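Local coordinates for uncharacterized protein Lpg0364 (Legionella pneumophila subsp. pneumophila, PDB 4Q63), which is of unknown function but contains a PilZ-like domain and may therefore bind the bacterial second messenger cyclic di-GMP, at residues G50-Q55 with I75-T80; L54-F59 with K93-E98; M61-E66 with N86-V91. All blocks are in the same frame, centred on the assembly; numbering follows the deposited sequence. Where two conformers were deposited one is given.

Contact 1: residues G50-Q55 with I75-T80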
loop_
_atom_site.group_PDB
_atom_site.type_symbol
_atom_site.label_atom_id
_atom_site.label_comp_id
_atom_site.label_asym_id
_atom_site.label_seq_id
_atom_site.Cartn_x
_atom_site.Cartn_y
_atom_site.Cartn_z
ATOM N N GLY A 50 7.613 8.425 -5.057
ATOM C CA GLY A 50 8.049 8.732 -3.710
ATOM C C GLY A 50 8.189 7.514 -2.816
ATOM O O GLY A 50 8.462 6.404 -3.285
ATOM N N VAL A 51 7.995 7.735 -1.522
ATOM C CA VAL A 51 8.105 6.688 -0.514
ATOM C C VAL A 51 6.807 6.630 0.254
ATOM O O VAL A 51 6.334 7.652 0.746
ATOM C CB VAL A 51 9.207 7.006 0.534
ATOM C CG1 VAL A 51 9.167 5.967 1.672
ATOM C CG2 VAL A 51 10.578 7.055 -0.103
ATOM N N LEU A 52 6.231 5.438 0.358
ATOM C CA LEU A 52 5.017 5.234 1.143
ATOM C C LEU A 52 5.383 4.499 2.436
ATOM O O LEU A 52 6.165 3.542 2.403
ATOM C CB LEU A 52 4.042 4.390 0.339
ATOM C CG LEU A 52 2.710 3.990 0.973
ATOM C CD1 LEU A 52 1.880 5.234 1.279
ATOM C CD2 LEU A 52 1.941 3.067 0.022
ATOM N N LYS A 53 4.837 4.948 3.563
ATOM C CA LYS A 53 5.046 4.256 4.820
ATOM C C LYS A 53 3.822 3.388 5.107
ATOM O O LYS A 53 2.696 3.879 5.128
ATOM C CB LYS A 53 5.282 5.245 5.960
ATOM C CG LYS A 53 5.664 4.580 7.286
ATOM C CD LYS A 53 6.127 5.626 8.307
ATOM C CE LYS A 53 5.240 5.633 9.545
ATOM N NZ LYS A 53 5.670 6.677 10.528
ATOM N N LEU A 54 4.052 2.104 5.341
ATOM C CA LEU A 54 2.967 1.156 5.560
ATOM C C LEU A 54 3.039 0.576 6.951
ATOM O O LEU A 54 4.114 0.167 7.420
ATOM C CB LEU A 54 3.095 0.026 4.547
ATOM C CG LEU A 54 1.856 -0.556 3.894
ATOM C CD1 LEU A 54 1.091 0.531 3.162
ATOM C CD2 LEU A 54 2.318 -1.644 2.957
ATOM N N GLN A 55 1.895 0.551 7.630
ATOM C CA GLN A 55 1.790 -0.119 8.909
ATOM C C GLN A 55 0.691 -1.174 8.898
ATOM O O GLN A 55 -0.482 -0.899 8.563
ATOM C CB GLN A 55 1.558 0.875 10.044
ATOM C CG GLN A 55 1.499 0.193 11.409
ATOM C CD GLN A 55 1.634 1.170 12.557
ATOM O OE1 GLN A 55 1.835 0.774 13.710
ATOM N NE2 GLN A 55 1.527 2.460 12.249
ATOM N N ILE A 75 -6.265 6.294 -7.000
ATOM C CA ILE A 75 -4.949 6.377 -7.580
ATOM C C ILE A 75 -4.381 4.983 -7.457
ATOM O O ILE A 75 -4.465 4.371 -6.389
ATOM C CB ILE A 75 -4.111 7.390 -6.774
ATOM C CG1 ILE A 75 -4.839 8.748 -6.739
ATOM C CG2 ILE A 75 -2.743 7.548 -7.361
ATOM C CD1 ILE A 75 -4.151 9.796 -5.887
ATOM N N VAL A 76 -3.828 4.451 -8.539
ATOM C CA VAL A 76 -3.158 3.146 -8.448
ATOM C C VAL A 76 -1.635 3.319 -8.314
ATOM O O VAL A 76 -1.001 3.944 -9.169
ATOM C CB VAL A 76 -3.472 2.264 -9.687
ATOM C CG1 VAL A 76 -2.764 0.915 -9.586
ATOM C CG2 VAL A 76 -4.983 2.089 -9.865
ATOM N N LEU A 77 -1.060 2.761 -7.249
ATOM C CA LEU A 77 0.382 2.823 -7.021
ATOM C C LEU A 77 1.041 1.516 -7.402
ATOM O O LEU A 77 0.468 0.443 -7.248
ATOM C CB LEU A 77 0.703 3.107 -5.549
ATOM C CG LEU A 77 -0.024 4.253 -4.860
ATOM C CD1 LEU A 77 0.505 4.392 -3.414
ATOM C CD2 LEU A 77 0.125 5.570 -5.641
ATOM N N HIS A 78 2.246 1.623 -7.927
ATOM C CA HIS A 78 3.083 0.479 -8.242
ATOM C C HIS A 78 4.322 0.536 -7.322
ATOM O O HIS A 78 5.003 1.563 -7.303
ATOM C CB HIS A 78 3.522 0.669 -9.666
ATOM C CG HIS A 78 4.572 -0.283 -10.127
ATOM N ND1 HIS A 78 5.603 0.102 -10.955
ATOM C CD2 HIS A 78 4.723 -1.608 -9.916
ATOM C CE1 HIS A 78 6.361 -0.946 -11.217
ATOM N NE2 HIS A 78 5.841 -1.992 -10.603
ATOM N N PHE A 79 4.614 -0.540 -6.577
ATOM C CA PHE A 79 5.818 -0.585 -5.720
ATOM C C PHE A 79 6.980 -1.072 -6.571
ATOM O O PHE A 79 6.957 -2.173 -7.112
ATOM C CB PHE A 79 5.642 -1.515 -4.517
ATOM C CG PHE A 79 4.482 -1.157 -3.629
ATOM C CD1 PHE A 79 4.232 0.162 -3.280
ATOM C CD2 PHE A 79 3.630 -2.138 -3.155
ATOM C CE1 PHE A 79 3.175 0.485 -2.468
ATOM C CE2 PHE A 79 2.556 -1.817 -2.333
ATOM C CZ PHE A 79 2.326 -0.512 -1.991
ATOM N N THR A 80 8.004 -0.242 -6.690
ATOM C CA THR A 80 9.013 -0.448 -7.704
ATOM C C THR A 80 10.224 -1.293 -7.340
ATOM O O THR A 80 10.979 -1.691 -8.234
ATOM C CB THR A 80 9.497 0.907 -8.234
ATOM O OG1 THR A 80 9.856 1.738 -7.124
ATOM C CG2 THR A 80 8.365 1.587 -9.011
#

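Contact 2: residues L54-F59 with K93-E98. With CD (cadmium ion), chain D.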
loop_
_atom_site.group_PDB
_atom_site.type_symbol
_atom_site.label_atom_id
_atom_site.label_comp_id
_atom_site.label_asym_id
_atom_site.label_seq_id
_atom_site.Cartn_x
_atom_site.Cartn_y
_atom_site.Cartn_z
ATOM N N LEU A 54 4.052 2.104 5.341
ATOM C CA LEU A 54 2.967 1.156 5.560
ATOM C C LEU A 54 3.039 0.576 6.951
ATOM O O LEU A 54 4.114 0.167 7.420
ATOM C CB LEU A 54 3.095 0.026 4.547
ATOM C CG LEU A 54 1.856 -0.556 3.894
ATOM C CD1 LEU A 54 1.091 0.531 3.162
ATOM C CD2 LEU A 54 2.318 -1.644 2.957
ATOM N N GLN A 55 1.895 0.551 7.630
ATOM C CA GLN A 55 1.790 -0.119 8.909
ATOM C C GLN A 55 0.691 -1.174 8.898
ATOM O O GLN A 55 -0.482 -0.899 8.563
ATOM C CB GLN A 55 1.558 0.875 10.044
ATOM C CG GLN A 55 1.499 0.193 11.409
ATOM C CD GLN A 55 1.634 1.170 12.557
ATOM O OE1 GLN A 55 1.835 0.774 13.710
ATOM N NE2 GLN A 55 1.527 2.460 12.249
ATOM N N ILE A 56 1.081 -2.394 9.246
ATOM C CA ILE A 56 0.149 -3.512 9.278
ATOM C C ILE A 56 0.331 -4.211 10.601
ATOM O O ILE A 56 1.334 -4.898 10.812
ATOM C CB ILE A 56 0.422 -4.516 8.142
ATOM C CG1 ILE A 56 0.347 -3.813 6.784
ATOM C CG2 ILE A 56 -0.538 -5.699 8.244
ATOM C CD1 ILE A 56 0.708 -4.692 5.604
ATOM N N HIS A 57 -0.636 -4.012 11.494
ATOM C CA HIS A 57 -0.534 -4.486 12.858
ATOM C C HIS A 57 0.782 -3.997 13.482
ATOM O O HIS A 57 0.989 -2.793 13.566
ATOM C CB HIS A 57 -0.746 -5.998 12.916
ATOM C CG HIS A 57 -2.178 -6.395 12.737
ATOM N ND1 HIS A 57 -2.566 -7.674 12.412
ATOM C CD2 HIS A 57 -3.322 -5.677 12.845
ATOM C CE1 HIS A 57 -3.883 -7.734 12.336
ATOM N NE2 HIS A 57 -4.368 -6.534 12.597
ATOM N N ASN A 58 1.673 -4.893 13.894
ATOM C CA ASN A 58 2.946 -4.437 14.467
ATOM C C ASN A 58 4.089 -4.236 13.460
ATOM O O ASN A 58 5.193 -3.866 13.841
ATOM C CB ASN A 58 3.406 -5.370 15.573
ATOM C CG ASN A 58 2.420 -5.433 16.726
ATOM O OD1 ASN A 58 1.769 -4.434 17.055
ATOM N ND2 ASN A 58 2.280 -6.608 17.312
ATOM N N PHE A 59 3.817 -4.466 12.179
ATOM C CA PHE A 59 4.856 -4.373 11.154
ATOM C C PHE A 59 4.832 -3.038 10.406
ATOM O O PHE A 59 3.809 -2.643 9.838
ATOM C CB PHE A 59 4.722 -5.525 10.150
ATOM C CG PHE A 59 5.945 -5.728 9.298
ATOM C CD1 PHE A 59 7.000 -6.498 9.762
ATOM C CD2 PHE A 59 6.042 -5.151 8.044
ATOM C CE1 PHE A 59 8.131 -6.690 8.993
ATOM C CE2 PHE A 59 7.180 -5.338 7.264
ATOM C CZ PHE A 59 8.222 -6.110 7.743
ATOM N N LYS A 93 0.987 -12.289 3.175
ATOM C CA LYS A 93 0.673 -13.712 3.271
ATOM C C LYS A 93 0.357 -14.094 4.716
ATOM O O LYS A 93 -0.457 -14.993 4.981
ATOM C CB LYS A 93 1.834 -14.559 2.746
ATOM C CG LYS A 93 1.579 -16.063 2.805
ATOM C CD LYS A 93 2.814 -16.855 2.411
ATOM C CE LYS A 93 2.613 -18.343 2.668
ATOM N NZ LYS A 93 3.866 -19.117 2.454
ATOM N N ARG A 94 1.007 -13.418 5.657
ATOM C CA ARG A 94 0.699 -13.650 7.059
ATOM C C ARG A 94 -0.691 -13.097 7.371
ATOM O O ARG A 94 -1.515 -13.785 7.960
ATOM C CB ARG A 94 1.752 -13.027 7.977
ATOM C CG ARG A 94 1.390 -13.109 9.454
ATOM C CD ARG A 94 2.391 -12.376 10.331
ATOM N NE ARG A 94 1.855 -12.133 11.671
ATOM C CZ ARG A 94 2.536 -12.302 12.801
ATOM N NH1 ARG A 94 3.790 -12.725 12.762
ATOM N NH2 ARG A 94 1.961 -12.056 13.971
ATOM N N LEU A 95 -0.956 -11.863 6.946
ATOM C CA LEU A 95 -2.260 -11.235 7.180
ATOM C C LEU A 95 -3.413 -12.028 6.551
ATOM O O LEU A 95 -4.500 -12.119 7.120
ATOM C CB LEU A 95 -2.271 -9.790 6.663
ATOM C CG LEU A 95 -3.589 -9.015 6.810
ATOM C CD1 LEU A 95 -4.084 -8.996 8.262
ATOM C CD2 LEU A 95 -3.446 -7.590 6.265
ATOM N N ARG A 96 -3.164 -12.600 5.379
ATOM C CA ARG A 96 -4.173 -13.391 4.686
ATOM C C ARG A 96 -4.487 -14.688 5.439
ATOM O O ARG A 96 -5.645 -15.099 5.523
ATOM C CB ARG A 96 -3.717 -13.693 3.258
ATOM C CG ARG A 96 -4.786 -14.320 2.389
ATOM C CD ARG A 96 -4.153 -14.926 1.154
ATOM N NE ARG A 96 -3.096 -15.864 1.525
ATOM C CZ ARG A 96 -2.354 -16.544 0.657
ATOM N NH1 ARG A 96 -1.419 -17.376 1.097
ATOM N NH2 ARG A 96 -2.549 -16.397 -0.646
ATOM N N ASP A 97 -3.450 -15.323 5.986
ATOM C CA ASP A 97 -3.617 -16.541 6.782
ATOM C C ASP A 97 -4.357 -16.272 8.091
ATOM O O ASP A 97 -5.104 -17.123 8.579
ATOM C CB ASP A 97 -2.263 -17.199 7.081
ATOM C CG ASP A 97 -1.596 -17.765 5.839
ATOM O OD1 ASP A 97 -2.302 -17.981 4.829
ATOM O OD2 ASP A 97 -0.367 -17.999 5.875
ATOM N N GLU A 98 -4.144 -15.089 8.659
ATOM C CA GLU A 98 -4.830 -14.697 9.890
ATOM C C GLU A 98 -6.333 -14.550 9.695
ATOM O O GLU A 98 -7.114 -14.863 10.590
ATOM C CB GLU A 98 -4.264 -13.385 10.424
ATOM C CG GLU A 98 -3.069 -13.556 11.331
ATOM C CD GLU A 98 -2.341 -12.250 11.525
ATOM O OE1 GLU A 98 -1.179 -12.271 11.987
ATOM O OE2 GLU A 98 -2.940 -11.201 11.206
HETATM CD CD CD D . -1.212 -9.636 12.266
#

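Contact 3: residues M61-E66 with N86-V91. With CD (cadmium ion), chain B; CD (cadmium ion), chain C.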
loop_
_atom_site.group_PDB
_atom_site.type_symbol
_atom_site.label_atom_id
_atom_site.label_comp_id
_atom_site.label_asym_id
_atom_site.label_seq_id
_atom_site.Cartn_x
_atom_site.Cartn_y
_atom_site.Cartn_z
HETATM N N MSE A 61 6.900 -0.601 7.486
HETATM C CA MSE A 61 7.952 -0.509 6.486
HETATM C C MSE A 61 7.739 0.684 5.582
HETATM O O MSE A 61 6.696 1.336 5.640
HETATM C CB MSE A 61 8.062 -1.802 5.662
HETATM C CG MSE A 61 6.818 -2.160 4.864
HETATM SE SE MSE A 61 7.075 -3.724 3.676
HETATM C CE MSE A 61 8.708 -3.180 2.744
ATOM N N GLU A 62 8.745 0.966 4.763
ATOM C CA GLU A 62 8.654 1.983 3.717
ATOM C C GLU A 62 8.869 1.342 2.358
ATOM O O GLU A 62 9.741 0.480 2.199
ATOM C CB GLU A 62 9.718 3.061 3.939
ATOM C CG GLU A 62 9.472 3.867 5.174
ATOM C CD GLU A 62 10.509 4.953 5.370
ATOM O OE1 GLU A 62 10.165 6.144 5.195
ATOM O OE2 GLU A 62 11.665 4.608 5.684
ATOM N N LEU A 63 8.091 1.792 1.385
ATOM C CA LEU A 63 8.085 1.263 0.035
ATOM C C LEU A 63 8.176 2.407 -0.964
ATOM O O LEU A 63 7.410 3.372 -0.896
ATOM C CB LEU A 63 6.780 0.500 -0.235
ATOM C CG LEU A 63 6.601 -0.788 0.569
ATOM C CD1 LEU A 63 5.158 -0.896 1.015
ATOM C CD2 LEU A 63 6.987 -1.970 -0.301
ATOM N N CYS A 64 9.150 2.307 -1.857
ATOM C CA CYS A 64 9.201 3.154 -3.021
ATOM C C CYS A 64 7.975 2.861 -3.890
ATOM O O CYS A 64 7.638 1.692 -4.129
ATOM C CB CYS A 64 10.496 2.839 -3.780
ATOM S SG CYS A 64 11.942 3.682 -3.168
ATOM N N TYR A 65 7.291 3.905 -4.351
ATOM C CA TYR A 65 6.120 3.713 -5.205
ATOM C C TYR A 65 6.148 4.688 -6.378
ATOM O O TYR A 65 6.824 5.725 -6.338
ATOM C CB TYR A 65 4.813 3.972 -4.428
ATOM C CG TYR A 65 4.582 5.444 -4.208
ATOM C CD1 TYR A 65 5.082 6.077 -3.082
ATOM C CD2 TYR A 65 3.878 6.216 -5.141
ATOM C CE1 TYR A 65 4.887 7.418 -2.896
ATOM C CE2 TYR A 65 3.711 7.558 -4.976
ATOM C CZ TYR A 65 4.210 8.160 -3.852
ATOM O OH TYR A 65 4.037 9.512 -3.662
ATOM N N GLU A 66 5.341 4.399 -7.390
ATOM C CA GLU A 66 5.026 5.423 -8.363
ATOM C C GLU A 66 3.538 5.297 -8.715
ATOM O O GLU A 66 2.980 4.195 -8.683
ATOM C CB GLU A 66 5.869 5.204 -9.610
ATOM C CG GLU A 66 5.608 3.836 -10.200
ATOM C CD GLU A 66 6.477 3.521 -11.375
ATOM O OE1 GLU A 66 7.310 4.373 -11.739
ATOM O OE2 GLU A 66 6.341 2.408 -11.909
ATOM N N ASN A 86 9.196 -8.171 -2.017
ATOM C CA ASN A 86 9.394 -9.480 -1.388
ATOM C C ASN A 86 9.077 -9.448 0.098
ATOM O O ASN A 86 8.402 -10.334 0.607
ATOM C CB ASN A 86 10.815 -10.007 -1.613
ATOM C CG ASN A 86 11.058 -10.447 -3.047
ATOM O OD1 ASN A 86 10.121 -10.705 -3.803
ATOM N ND2 ASN A 86 12.329 -10.549 -3.424
ATOM N N LYS A 87 9.551 -8.425 0.799
ATOM C CA LYS A 87 9.227 -8.281 2.215
ATOM C C LYS A 87 7.719 -8.123 2.436
ATOM O O LYS A 87 7.130 -8.761 3.316
ATOM C CB LYS A 87 9.963 -7.090 2.835
ATOM C CG LYS A 87 11.380 -7.367 3.301
ATOM C CD LYS A 87 11.882 -6.227 4.189
ATOM C CE LYS A 87 10.905 -5.954 5.333
ATOM N NZ LYS A 87 10.697 -4.496 5.577
ATOM N N LEU A 88 7.110 -7.247 1.648
ATOM C CA LEU A 88 5.681 -6.990 1.733
ATOM C C LEU A 88 4.845 -8.247 1.491
ATOM O O LEU A 88 3.848 -8.491 2.176
ATOM C CB LEU A 88 5.279 -5.919 0.716
ATOM C CG LEU A 88 3.798 -5.563 0.769
ATOM C CD1 LEU A 88 3.440 -5.139 2.206
ATOM C CD2 LEU A 88 3.470 -4.465 -0.229
ATOM N N PHE A 89 5.246 -9.021 0.493
ATOM C CA PHE A 89 4.570 -10.262 0.166
ATOM C C PHE A 89 4.404 -11.163 1.384
ATOM O O PHE A 89 3.323 -11.694 1.626
ATOM C CB PHE A 89 5.349 -11.013 -0.911
ATOM C CG PHE A 89 4.825 -12.397 -1.177
ATOM C CD1 PHE A 89 3.714 -12.588 -1.977
ATOM C CD2 PHE A 89 5.437 -13.505 -0.613
ATOM C CE1 PHE A 89 3.229 -13.863 -2.222
ATOM C CE2 PHE A 89 4.956 -14.783 -0.854
ATOM C CZ PHE A 89 3.851 -14.960 -1.660
ATOM N N LEU A 90 5.477 -11.332 2.146
ATOM C CA LEU A 90 5.447 -12.205 3.314
ATOM C C LEU A 90 4.528 -11.685 4.418
ATOM O O LEU A 90 3.903 -12.468 5.129
ATOM C CB LEU A 90 6.858 -12.413 3.851
ATOM C CG LEU A 90 7.768 -13.192 2.901
ATOM C CD1 LEU A 90 9.130 -13.431 3.523
ATOM C CD2 LEU A 90 7.119 -14.518 2.516
ATOM N N VAL A 91 4.445 -10.365 4.558
ATOM C CA VAL A 91 3.580 -9.755 5.564
ATOM C C VAL A 91 2.115 -9.935 5.148
ATOM O O VAL A 91 1.254 -10.269 5.962
ATOM C CB VAL A 91 3.900 -8.253 5.742
ATOM C CG1 VAL A 91 2.925 -7.604 6.728
ATOM C CG2 VAL A 91 5.330 -8.076 6.216
HETATM CD CD CD B . 12.489 7.027 5.653
HETATM CD CD CD C . 7.316 3.289 -14.096
HETATM O O HOH W 1 12.015 6.818 8.308
HETATM O O HOH W 2 14.847 7.570 6.448
HETATM O O HOH W 3 7.945 0.999 -14.292
#

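Contact 1: residues G50-Q55 with I75-T80
Leu52 meets both Leu77 and Phe79 through a single methyl, CD2, so the whole contact converges on one branch of that leucine. Against Phe79 the methyl comes to the rim of the ring and not over a face: CD2 of Leu52 lies 3.8 Å from CE1 of Phe79, near the ring plane, with CZ only slightly farther off. The second neighbour arrives from another direction. Leu77 and Leu52 cross at about a right angle, and they touch methyl to methyl, Leu52 CD2 to Leu77 CD1 at 4.0 Å. The phenyl group reaches this point because CG of Phe79 stands opposite its carbonyl carbon (chi1 -58°), which swings the ring toward the leucine. Strands 49-56 and 74-79 are not paired with each other. Each pairs with strand 59-71 in the curled antiparallel sheet of this PilZ-like beta-barrel, and the side chains bridge inside the curve across the strand between them; the nearest CA atoms, those of Leu52 and Phe79, are 9.0 Å apart. All three touching residues are buried and the contact is wholly apolar. Leu52 is also packed against Ala20 and Leu22 of strand 18-22 and against Ile27 of strand 25-33, while Phe79 turns part of its surface to Thr85 and Leu88 of helix 82-100.

Contact 2: residues L54-F59 with K93-E98
His57 and Glu98 are brought to one cadmium ion by their torsions: the imidazole leaves CB opposite the carbonyl carbon and beside the backbone N (chi1 -74°), while the glutamate runs out extended beyond CG and delivers its carboxylate to the ion. His57 ND1 binds the cadmium at 2.4 Å. Glu98 is bidentate, with OE1 and OE2 each 2.6 Å from the same ion, and two atoms from elsewhere in the structure complete the coordination. The two side chains run past each other in opposite directions, ring and carboxylate planes 25° apart; Glu98 OE2 sits in the plane of the imidazole at its edge, 3.7 Å from His57 ND1, a separation consistent with both being ligands of one ion and too long for a hydrogen bond. Beyond OE1, on the oxygen side of the carboxylate, the extended side chain of Arg94 places NE 3.1 Å from Glu98 OE1 in a salt bridge. This bond meets OE1 nearly on the line of its C-O bond but is somewhat tilted from the guanidinium plane, and it probably steadies the metal-binding rotamer from one helical turn back. His57 belongs to a tight beta-hairpin, the type II' turn from Ile56 to Phe59 that joins strands 49-56 and 59-71 of the PilZ-like barrel, closed by paired backbone bonds between Ile56 and Phe59. It is this hairpin that faces the C-terminal part of helix 82-100. Next to the metal site the junction becomes apolar: Ile56 CG2 lies 4.0 Å from Leu95 CD2, and Leu95 CD1 approaches His57 CE1 obliquely at 4.3 Å. Ile18 of strand 18-22 touches both Ile56 and Leu95, whereas His57 is exposed.

Contact 3: residues M61-E66 with N86-V91
Met61, present as selenomethionine, meets Leu88 and Lys87 in the conformer described here, one of two deposited. Its SE rests over the start of the Leu88 side chain, 4.0 Å from Leu88 CA and 4.1 Å from Leu88 CB. The terminal methyl turns to Lys87: Met61 CE is 3.7 Å from Lys87 NZ, and the two long side chains run past each other in opposite directions. Beside this pair Leu63 CD1 reaches Leu88 CD2 at 4.1 Å, the two leucines crossing at about a right angle. A bend at chi3 (-51°) folds the end of Met61 back along the helix, and bends at chi3 and chi4 of Lys87 carry its ammonium group to the methionine. The frame is a helix packed on the curled sheet of the PilZ-like barrel: the axes of strand 61-66 and helix 86-91 come within 10.2 Å, their directions 128° apart. Met61 and Leu63, two residues apart on the strand, both point toward the helix, whereas Glu62 between them points away and chelates with both carboxylate oxygens a cadmium ion whose other ligands are two waters and one atom from elsewhere in the structure. In the next shell Leu54 of strand 49-56 and Phe79 of strand 74-79 each touch both Leu63 and Leu88. Phe59 flanks Lys87, and Glu84 OE1 accepts a hydrogen bond from Cys64 N near the start of the helix.

Of the segments in contact, strand 49-56 comes first along the chain, after the opening strands of the barrel, and supplies one side of contact 1 and the start of contact 2. From it contact 1 closes a loop over strand 59-71 to strand 74-79, and contact 2 a longer one from the following turn to the C-terminal part of helix 82-100. Contact 3 starts on strand 59-71 and ends on the same helix, so it crosses contact 1 and lies wholly within the span of contact 2. Contacts 1 and 3 adjoin through probable hydrogen bonds, His78 to Glu66 and Leu52 N to Leu63 O. Contact 1 joins strands across the barrel interior; contacts 2 and 3 join the sheet to two successive parts of the helix.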